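Local coordinates for protein GH86A beta-porphyranase (Bacteroides plebeius, PDB 4AW7) that cleaves the sulfated red-seaweed polysaccharide porphyran at beta-1,4 linkages between D-galactose and 6-sulfated L-galactose, yielding mostly a disaccharide, at residues R69-P74 with P143-F148; E129-S134 with E139-L144; D169-I174 with A221-F226. All blocks are in the same frame, centred on the assembly; numbering follows the deposited sequence.

Interaction 1 (R69-P74 with P143-F148). With GAL (beta-D-galactopyranose), chain D; GAL (beta-D-galactopyranose), chain B; GLA (alpha-D-galactopyranose), chain C; L6S (6-O-sulfo-alpha-L-galactopyranose), chain E.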
# COMPACT_ATOMS: atom_id res chain seq x y z
N ARG A 69 -8.01 10.22 6.17
CA ARG A 69 -7.95 11.03 4.95
C ARG A 69 -9.18 11.92 4.88
O ARG A 69 -10.26 11.50 5.29
CB ARG A 69 -7.83 10.12 3.69
CG ARG A 69 -7.44 10.82 2.41
CD ARG A 69 -6.62 9.92 1.56
NE ARG A 69 -6.21 10.41 0.24
CZ ARG A 69 -6.82 10.10 -0.91
NH1 ARG A 69 -8.01 9.52 -0.91
NH2 ARG A 69 -6.22 10.42 -2.04
N LYS A 70 -8.99 13.13 4.37
CA LYS A 70 -10.05 14.11 4.27
C LYS A 70 -9.86 14.94 3.02
O LYS A 70 -8.76 15.38 2.75
CB LYS A 70 -9.96 15.04 5.49
CG LYS A 70 -10.86 16.19 5.50
CD LYS A 70 -12.22 15.79 5.90
CE LYS A 70 -13.00 16.98 6.50
NZ LYS A 70 -14.39 16.50 6.84
N PHE A 71 -10.96 15.19 2.32
CA PHE A 71 -10.98 16.09 1.17
C PHE A 71 -11.24 17.52 1.62
O PHE A 71 -12.36 18.02 1.59
CB PHE A 71 -12.02 15.62 0.17
CG PHE A 71 -11.58 14.43 -0.63
CD1 PHE A 71 -11.56 13.17 -0.12
CD2 PHE A 71 -11.06 14.62 -1.90
CE1 PHE A 71 -11.11 12.11 -0.88
CE2 PHE A 71 -10.63 13.55 -2.67
CZ PHE A 71 -10.64 12.32 -2.16
N TRP A 72 -10.20 18.14 2.13
CA TRP A 72 -10.24 19.55 2.51
C TRP A 72 -8.83 20.01 2.72
O TRP A 72 -8.00 19.25 3.22
CB TRP A 72 -11.03 19.76 3.79
CG TRP A 72 -11.54 21.20 3.88
CD1 TRP A 72 -11.03 22.21 4.62
CD2 TRP A 72 -12.65 21.75 3.15
NE1 TRP A 72 -11.78 23.35 4.43
CE2 TRP A 72 -12.77 23.09 3.52
CE3 TRP A 72 -13.56 21.22 2.24
CZ2 TRP A 72 -13.78 23.91 3.00
CZ3 TRP A 72 -14.57 22.02 1.73
CH2 TRP A 72 -14.65 23.36 2.10
N GLY A 73 -8.51 21.23 2.36
CA GLY A 73 -7.17 21.71 2.35
C GLY A 73 -7.13 23.19 2.02
O GLY A 73 -8.15 23.87 2.09
N PRO A 74 -5.94 23.66 1.68
CA PRO A 74 -5.81 25.11 1.43
C PRO A 74 -6.69 25.62 0.31
O PRO A 74 -7.07 26.81 0.32
CB PRO A 74 -4.33 25.27 1.05
CG PRO A 74 -3.65 24.02 1.55
CD PRO A 74 -4.67 22.95 1.53
N PRO A 143 -1.63 17.01 -2.50
CA PRO A 143 -2.35 18.14 -3.10
C PRO A 143 -3.58 17.89 -3.96
O PRO A 143 -4.53 18.63 -3.86
CB PRO A 143 -1.22 18.81 -3.87
CG PRO A 143 -0.04 18.71 -2.97
CD PRO A 143 -0.21 17.37 -2.27
N LEU A 144 -3.53 16.93 -4.89
CA LEU A 144 -4.67 16.65 -5.76
C LEU A 144 -4.92 15.16 -5.87
O LEU A 144 -4.02 14.41 -6.25
CB LEU A 144 -4.42 17.22 -7.16
CG LEU A 144 -4.17 18.71 -7.32
CD1 LEU A 144 -3.72 19.03 -8.74
CD2 LEU A 144 -5.49 19.50 -7.00
N ASN A 145 -6.13 14.75 -5.57
CA ASN A 145 -6.51 13.36 -5.69
C ASN A 145 -6.74 12.97 -7.14
O ASN A 145 -7.41 13.71 -7.88
CB ASN A 145 -7.80 13.14 -4.93
CG ASN A 145 -8.22 11.69 -4.93
OD1 ASN A 145 -7.43 10.81 -4.54
ND2 ASN A 145 -9.45 11.41 -5.36
N GLU A 146 -6.22 11.81 -7.54
CA GLU A 146 -6.38 11.24 -8.90
C GLU A 146 -6.42 12.30 -10.00
O GLU A 146 -7.37 12.40 -10.78
CB GLU A 146 -7.56 10.31 -8.93
CG GLU A 146 -7.39 9.21 -7.88
CD GLU A 146 -8.39 8.12 -8.01
OE1 GLU A 146 -9.38 8.28 -8.74
OE2 GLU A 146 -8.19 7.09 -7.33
N PRO A 147 -5.33 13.07 -10.10
CA PRO A 147 -5.41 14.25 -10.96
C PRO A 147 -5.43 13.95 -12.44
O PRO A 147 -6.17 14.60 -13.18
CB PRO A 147 -4.14 15.05 -10.59
CG PRO A 147 -3.17 14.01 -10.05
CD PRO A 147 -4.06 13.03 -9.34
N PHE A 148 -4.57 13.04 -12.89
CA PHE A 148 -4.36 12.89 -14.32
C PHE A 148 -5.57 12.30 -15.04
O PHE A 148 -5.82 12.64 -16.20
CB PHE A 148 -3.14 12.00 -14.59
CG PHE A 148 -1.81 12.50 -14.07
CD1 PHE A 148 -1.58 13.85 -13.83
CD2 PHE A 148 -0.79 11.63 -13.80
CE1 PHE A 148 -0.38 14.29 -13.40
CE2 PHE A 148 0.42 12.04 -13.34
CZ PHE A 148 0.65 13.38 -13.14
C1 GAL D . -10.59 6.55 -6.24
C2 GAL D . -11.27 7.80 -5.65
C3 GAL D . -12.32 7.42 -4.62
C4 GAL D . -13.21 6.30 -5.10
C5 GAL D . -12.34 5.11 -5.54
C6 GAL D . -13.24 3.84 -5.75
O1 GAL D . -9.63 7.02 -7.27
O2 GAL D . -10.26 8.70 -5.10
O3 GAL D . -13.20 8.48 -4.36
O4 GAL D . -14.03 6.76 -6.20
O5 GAL D . -11.54 5.61 -6.71
O6 GAL D . -13.29 3.09 -4.46
C1 GAL B . -16.79 20.31 4.65
C2 GAL B . -17.85 21.39 4.78
C3 GAL B . -17.17 22.74 4.83
C4 GAL B . -16.11 22.74 5.94
C5 GAL B . -15.15 21.55 5.77
C6 GAL B . -14.10 21.45 6.88
O2 GAL B . -18.67 21.33 3.64
O3 GAL B . -18.15 23.74 5.06
O4 GAL B . -16.75 22.68 7.20
O5 GAL B . -15.87 20.32 5.72
O6 GAL B . -13.20 20.39 6.63
C1 GLA C . -10.59 6.55 -6.24
C2 GLA C . -11.27 7.80 -5.65
C3 GLA C . -12.32 7.42 -4.62
C4 GLA C . -13.21 6.30 -5.10
C5 GLA C . -12.34 5.11 -5.54
C6 GLA C . -13.24 3.84 -5.75
O1 GLA C . -9.63 5.97 -5.48
O2 GLA C . -10.26 8.70 -5.10
O3 GLA C . -13.20 8.48 -4.36
O4 GLA C . -14.03 6.76 -6.20
O5 GLA C . -11.54 5.61 -6.71
O6 GLA C . -13.29 3.09 -4.46
O1S L6S E . -13.22 27.81 6.70
O2S L6S E . -13.22 26.93 4.42
O3S L6S E . -12.43 25.52 6.28
C1 L6S E . -18.06 24.88 4.20
C2 L6S E . -19.38 25.68 4.30
C3 L6S E . -19.59 26.21 5.72
C4 L6S E . -18.35 27.03 6.14
C5 L6S E . -17.08 26.16 6.02
C6 L6S E . -15.83 26.95 6.33
O2 L6S E . -20.51 24.87 3.96
O3 L6S E . -20.74 27.04 5.78
O4 L6S E . -18.25 28.21 5.30
O5 L6S E . -16.91 25.59 4.66
O6 L6S E . -14.71 26.07 6.20
S1 L6S E . -13.39 26.58 5.86
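Asn145 holds CG anti to its own backbone nitrogen (chi1 -176°), which sends its amide across to Arg69 and Phe71, while Arg69, also anti at chi1 and bent at chi2, brings its guanidinium up to the Asn145 amide, the two planes 75° apart. Arg69 NH2 donates to Asn145 OD1 at 2.8 Å. The donor stands well out of the carbonyl plane, so it does not lie on a lone pair. The other end of the amide meets the rim of Phe71, with Asn145 ND2 lying in the ring plane 3.5 Å from Phe71 CZ. Asn145 CB adds an apolar contact, 3.6 Å from Phe71 CE2. Thus fixed from two sides, Asn145 ND2 gives a nearly straight bond (170°) to O2 of the bound galactose, 2.8 Å long with either anomer. Arg69 is itself held by salt bridges to Glu142 and to Glu272, the inferred nucleophile, making it a second-shell link between substrate-binding side chains. Asn145 followed by Glu146, the inferred proton donor, matches the Asn-Glu pair that carries the acid/base in clan GH-A barrels. Further along, C5 of the chain B galactose sits over the centre of one Trp72 face, and Trp72 NE1 donates to O3S of the L6S sulfate at 2.9 Å. Strand 104-106 runs between strand 66-71 and strand 136-142 in the curled parallel sheet; its Thr106 touches Arg69, Phe71 and Asn145, and the loop 143-148 then leads on to helix 160-179.

Interaction 2 (E129-S134 with E139-L144)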
# COMPACT_ATOMS: atom_id res chain seq x y z
N GLU A 129 1.45 29.42 3.51
CA GLU A 129 0.87 30.44 4.35
C GLU A 129 -0.33 29.89 5.18
O GLU A 129 -0.45 30.18 6.37
CB GLU A 129 0.50 31.61 3.44
CG GLU A 129 -0.22 32.78 4.08
CD GLU A 129 0.63 33.65 4.99
OE1 GLU A 129 1.84 33.41 5.12
OE2 GLU A 129 0.05 34.60 5.56
N TYR A 130 -1.18 29.10 4.55
CA TYR A 130 -2.33 28.51 5.19
C TYR A 130 -1.86 27.61 6.35
O TYR A 130 -2.31 27.78 7.48
CB TYR A 130 -3.12 27.66 4.17
CG TYR A 130 -4.28 26.91 4.78
CD1 TYR A 130 -5.44 27.57 5.14
CD2 TYR A 130 -4.22 25.52 4.99
CE1 TYR A 130 -6.51 26.88 5.68
CE2 TYR A 130 -5.28 24.85 5.52
CZ TYR A 130 -6.42 25.52 5.87
OH TYR A 130 -7.50 24.88 6.42
N TYR A 131 -0.95 26.67 6.08
CA TYR A 131 -0.55 25.73 7.12
C TYR A 131 0.34 26.36 8.19
O TYR A 131 0.23 26.01 9.36
CB TYR A 131 0.07 24.49 6.49
CG TYR A 131 -0.94 23.55 5.82
CD1 TYR A 131 -2.03 23.07 6.52
CD2 TYR A 131 -0.78 23.15 4.50
CE1 TYR A 131 -2.93 22.21 5.94
CE2 TYR A 131 -1.68 22.27 3.91
CZ TYR A 131 -2.75 21.82 4.61
OH TYR A 131 -3.66 20.94 4.03
N SER A 132 1.24 27.28 7.82
CA SER A 132 2.14 27.86 8.82
C SER A 132 1.42 28.80 9.77
O SER A 132 1.96 29.09 10.85
CB SER A 132 3.34 28.53 8.16
OG SER A 132 2.95 29.67 7.48
N ASN A 133 0.22 29.24 9.41
CA ASN A 133 -0.62 30.02 10.29
C ASN A 133 -1.76 29.23 10.91
O ASN A 133 -2.80 29.76 11.27
CB ASN A 133 -1.14 31.28 9.56
CG ASN A 133 -0.04 32.27 9.31
OD1 ASN A 133 0.32 33.04 10.20
ND2 ASN A 133 0.50 32.27 8.10
N SER A 134 -1.57 27.90 10.97
CA SER A 134 -2.54 27.02 11.59
C SER A 134 -1.95 26.43 12.87
O SER A 134 -0.80 26.08 12.92
CB SER A 134 -2.89 25.87 10.64
OG SER A 134 -3.55 26.30 9.45
N GLU A 139 -0.38 15.57 9.10
CA GLU A 139 0.93 15.03 8.90
C GLU A 139 1.29 14.91 7.43
O GLU A 139 2.48 14.99 7.08
CB GLU A 139 1.08 13.66 9.61
CG GLU A 139 2.47 13.06 9.53
CD GLU A 139 2.65 11.78 10.34
OE1 GLU A 139 1.67 11.28 10.94
OE2 GLU A 139 3.79 11.28 10.34
N PHE A 140 0.30 14.61 6.59
CA PHE A 140 0.51 14.41 5.15
C PHE A 140 -0.40 15.32 4.37
O PHE A 140 -1.59 15.41 4.63
CB PHE A 140 0.23 12.96 4.73
CG PHE A 140 1.00 11.95 5.53
CD1 PHE A 140 2.31 11.69 5.21
CD2 PHE A 140 0.44 11.31 6.63
CE1 PHE A 140 3.06 10.84 5.97
CE2 PHE A 140 1.17 10.43 7.38
CZ PHE A 140 2.49 10.22 7.07
N PHE A 141 0.17 15.97 3.35
CA PHE A 141 -0.62 16.73 2.38
C PHE A 141 -0.36 16.11 1.00
O PHE A 141 0.78 15.95 0.60
CB PHE A 141 -0.24 18.21 2.40
CG PHE A 141 -1.06 19.08 1.47
CD1 PHE A 141 -2.42 18.87 1.27
CD2 PHE A 141 -0.49 20.16 0.82
CE1 PHE A 141 -3.16 19.67 0.44
CE2 PHE A 141 -1.27 21.00 0.02
CZ PHE A 141 -2.58 20.76 -0.17
N GLU A 142 -1.45 15.79 0.32
CA GLU A 142 -1.47 15.08 -0.96
C GLU A 142 -2.29 15.98 -1.90
O GLU A 142 -3.50 15.83 -2.03
CB GLU A 142 -2.10 13.71 -0.75
CG GLU A 142 -2.04 12.77 -1.93
CD GLU A 142 -2.72 11.43 -1.63
OE1 GLU A 142 -3.78 11.43 -0.96
OE2 GLU A 142 -2.18 10.40 -2.11
N PRO A 143 -1.63 17.01 -2.50
CA PRO A 143 -2.35 18.14 -3.10
C PRO A 143 -3.58 17.89 -3.96
O PRO A 143 -4.53 18.63 -3.86
CB PRO A 143 -1.22 18.81 -3.87
CG PRO A 143 -0.04 18.71 -2.97
CD PRO A 143 -0.21 17.37 -2.27
N LEU A 144 -3.53 16.93 -4.89
CA LEU A 144 -4.67 16.65 -5.76
C LEU A 144 -4.92 15.16 -5.87
O LEU A 144 -4.02 14.41 -6.25
CB LEU A 144 -4.42 17.22 -7.16
CG LEU A 144 -4.17 18.71 -7.32
CD1 LEU A 144 -3.72 19.03 -8.74
CD2 LEU A 144 -5.49 19.50 -7.00
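Tyr131 of the helix end 129-134 meets Phe141 of strand 136-142, and the residues around Tyr131 close the helix. At the start of the segment, in the last turn of helix 120-132, the carbonyl oxygen of Glu129 accepts from both Asn133 N and Asn133 ND2, the side-chain bond being 2.9 Å long and on a lone pair. Tyr130 comes next and lays CD2 over one face of the Tyr131 ring. Tyr131 itself, with CG beside the backbone N (chi1 -74°), presents the edge of its ring to the face of Phe141. The pair is T-shaped, with centroids 5.3 Å apart and planes at 71°. Tyr131 OH sits above the rim of that face, 3.7 Å from Phe141 CD1, and Tyr131 CE2 is 3.9 Å from Phe141 CD2. Beyond the helix, Ser134 OG donates to Tyr130 O at 2.8 Å. Phe141 is sandwiched, for Pro143 CA lies over its opposite face. An alanine in place of Phe141 would probably open a gap between the Tyr131 edge and Pro143 and leave that edge without the ring face it meets. Between these two segments the contact is aromatic and without hydrogen bonds, consistent with edge-against-face attraction helping to seat the helix on the strand.

Interaction 3 (D169-I174 with A221-F226)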
# COMPACT_ATOMS: atom_id res chain seq x y z
N ASP A 169 3.38 20.63 -11.80
CA ASP A 169 4.00 21.87 -11.36
C ASP A 169 3.34 22.41 -10.08
O ASP A 169 4.02 23.00 -9.24
CB ASP A 169 3.92 22.90 -12.49
CG ASP A 169 4.86 22.62 -13.62
OD1 ASP A 169 5.82 21.83 -13.48
OD2 ASP A 169 4.65 23.24 -14.71
N PHE A 170 2.04 22.22 -9.96
CA PHE A 170 1.27 22.59 -8.76
C PHE A 170 1.82 21.79 -7.57
O PHE A 170 2.19 22.38 -6.54
CB PHE A 170 -0.20 22.30 -9.07
CG PHE A 170 -1.22 22.70 -8.03
CD1 PHE A 170 -1.80 23.95 -8.05
CD2 PHE A 170 -1.71 21.77 -7.13
CE1 PHE A 170 -2.82 24.27 -7.18
CE2 PHE A 170 -2.73 22.06 -6.28
CZ PHE A 170 -3.28 23.34 -6.27
N TYR A 171 1.91 20.48 -7.73
CA TYR A 171 2.53 19.65 -6.69
C TYR A 171 3.94 20.14 -6.31
O TYR A 171 4.29 20.27 -5.12
CB TYR A 171 2.62 18.19 -7.13
CG TYR A 171 1.48 17.28 -6.74
CD1 TYR A 171 1.52 16.57 -5.55
CD2 TYR A 171 0.38 17.04 -7.56
CE1 TYR A 171 0.52 15.74 -5.17
CE2 TYR A 171 -0.63 16.17 -7.20
CZ TYR A 171 -0.55 15.50 -5.99
OH TYR A 171 -1.50 14.61 -5.54
N ALA A 172 4.77 20.39 -7.32
CA ALA A 172 6.16 20.76 -7.09
C ALA A 172 6.25 22.05 -6.30
O ALA A 172 7.03 22.16 -5.35
CB ALA A 172 6.92 20.90 -8.42
N SER A 173 5.45 23.04 -6.69
CA SER A 173 5.46 24.31 -6.02
C SER A 173 5.07 24.17 -4.56
O SER A 173 5.62 24.81 -3.66
CB SER A 173 4.55 25.29 -6.75
OG SER A 173 4.55 26.52 -6.06
N ILE A 174 4.08 23.34 -4.29
CA ILE A 174 3.60 23.14 -2.93
C ILE A 174 4.72 22.52 -2.10
O ILE A 174 5.00 22.99 -0.99
CB ILE A 174 2.32 22.28 -2.91
CG1 ILE A 174 1.15 23.09 -3.47
CG2 ILE A 174 2.05 21.76 -1.47
CD1 ILE A 174 -0.06 22.28 -3.85
N ALA A 221 11.70 15.75 -6.62
CA ALA A 221 12.68 16.35 -5.73
C ALA A 221 12.03 17.07 -4.55
O ALA A 221 12.66 17.23 -3.52
CB ALA A 221 13.59 17.32 -6.50
N TYR A 222 10.81 17.56 -4.73
CA TYR A 222 10.07 18.36 -3.78
C TYR A 222 9.07 17.55 -2.96
O TYR A 222 8.40 18.11 -2.11
CB TYR A 222 9.31 19.47 -4.51
CG TYR A 222 10.21 20.27 -5.43
CD1 TYR A 222 11.10 21.21 -4.92
CD2 TYR A 222 10.19 20.05 -6.79
CE1 TYR A 222 11.93 21.93 -5.77
CE2 TYR A 222 11.01 20.77 -7.65
CZ TYR A 222 11.90 21.70 -7.14
OH TYR A 222 12.73 22.43 -7.98
N MET A 223 8.98 16.25 -3.24
CA MET A 223 8.10 15.35 -2.50
C MET A 223 8.85 14.61 -1.42
O MET A 223 9.99 14.21 -1.60
CB MET A 223 7.52 14.28 -3.44
CG MET A 223 6.60 14.83 -4.57
SD MET A 223 5.13 15.68 -3.98
CE MET A 223 5.61 17.44 -4.22
N ASP A 224 8.18 14.37 -0.29
CA ASP A 224 8.69 13.45 0.71
C ASP A 224 8.42 11.99 0.38
O ASP A 224 9.16 11.09 0.80
CB ASP A 224 8.10 13.82 2.06
CG ASP A 224 8.51 15.20 2.48
OD1 ASP A 224 9.73 15.37 2.71
OD2 ASP A 224 7.67 16.10 2.55
N GLY A 225 7.36 11.72 -0.39
CA GLY A 225 7.03 10.36 -0.79
C GLY A 225 6.04 10.30 -1.91
O GLY A 225 5.56 11.33 -2.35
N PHE A 226 5.82 9.08 -2.37
CA PHE A 226 5.00 8.84 -3.57
C PHE A 226 3.80 8.03 -3.20
O PHE A 226 3.89 7.04 -2.48
CB PHE A 226 5.84 8.16 -4.66
CG PHE A 226 7.02 9.02 -5.07
CD1 PHE A 226 6.80 10.24 -5.68
CD2 PHE A 226 8.32 8.63 -4.83
CE1 PHE A 226 7.86 11.07 -6.02
CE2 PHE A 226 9.38 9.46 -5.16
CZ PHE A 226 9.15 10.68 -5.76
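Met223, Ala172 and Tyr222 bury most of the surface here: Met223 and Tyr222 meet neighbouring residues of helix 160-179, Tyr171 and Ala172. Met223 starts off to one side of the helix, but its chain bends at both chi2 (-62°) and chi3 (103°), and this double bend turns the terminal methyl back onto the helix backbone. Met223 CE ends 3.2 Å from Tyr171 O, a tight approach in which the carbonyl oxygen faces a methyl that the neighbouring sulfur probably polarises slightly. The sulfur meets the aromatic side chain of the same residue: Met223 SD is 4.0 Å from Tyr171 CD1 and 5.3 Å from the ring centroid. This is a Met-aromatic contact of oblique geometry, the two side chains crossing at about a right angle.

Ala172, next along the helix, meets Tyr222. Its methyl, Ala172 CB, touches Tyr222 CD2 at 3.8 Å, and Ala172 O lies 3.6 Å from Tyr222 CB. Because the alanine side chain is so short, the backbones come close, with CA of Ala172 and CA of Tyr222 5.7 Å apart. No conventional hydrogen bond links the two segments; the hydroxyl of Tyr171 has its polar partner elsewhere, at Leu144 O.

Helix 212-219 also packs here: Phe215 meets the Tyr171 ring edge-to-face and also touches Met223, and Ala219 packs on Ala172. Met223 further rests on Val190 of strand 189-195. The contact therefore lies in the outer layer of the barrel, where helix 160-179 passes the turn that leaves helix 212-219 and enters strand 225-233, against strand 189-195.

In the fold
From the N terminus, strand 66-71 opens interaction 1, which closes only at 143-148, after 68 intervening residues. Interaction 2 opens inside that loop and ends on the same stretch, sharing Pro143 and Leu144; its own segments, 129-134 and 139-144, are separated by just four residues. Interaction 3 follows in series, opening on helix 160-179 and closing 46 residues later at the entrance to strand 225-233, so its loop crosses neither of the others. Their side chains still meet: Pro74 packs against Tyr131 and Phe141, and Pro143 rests on Tyr171 and Ile174. Together they join strands of the curled parallel sheet, beside the substrate cleft, to helices 120-132 and 160-179.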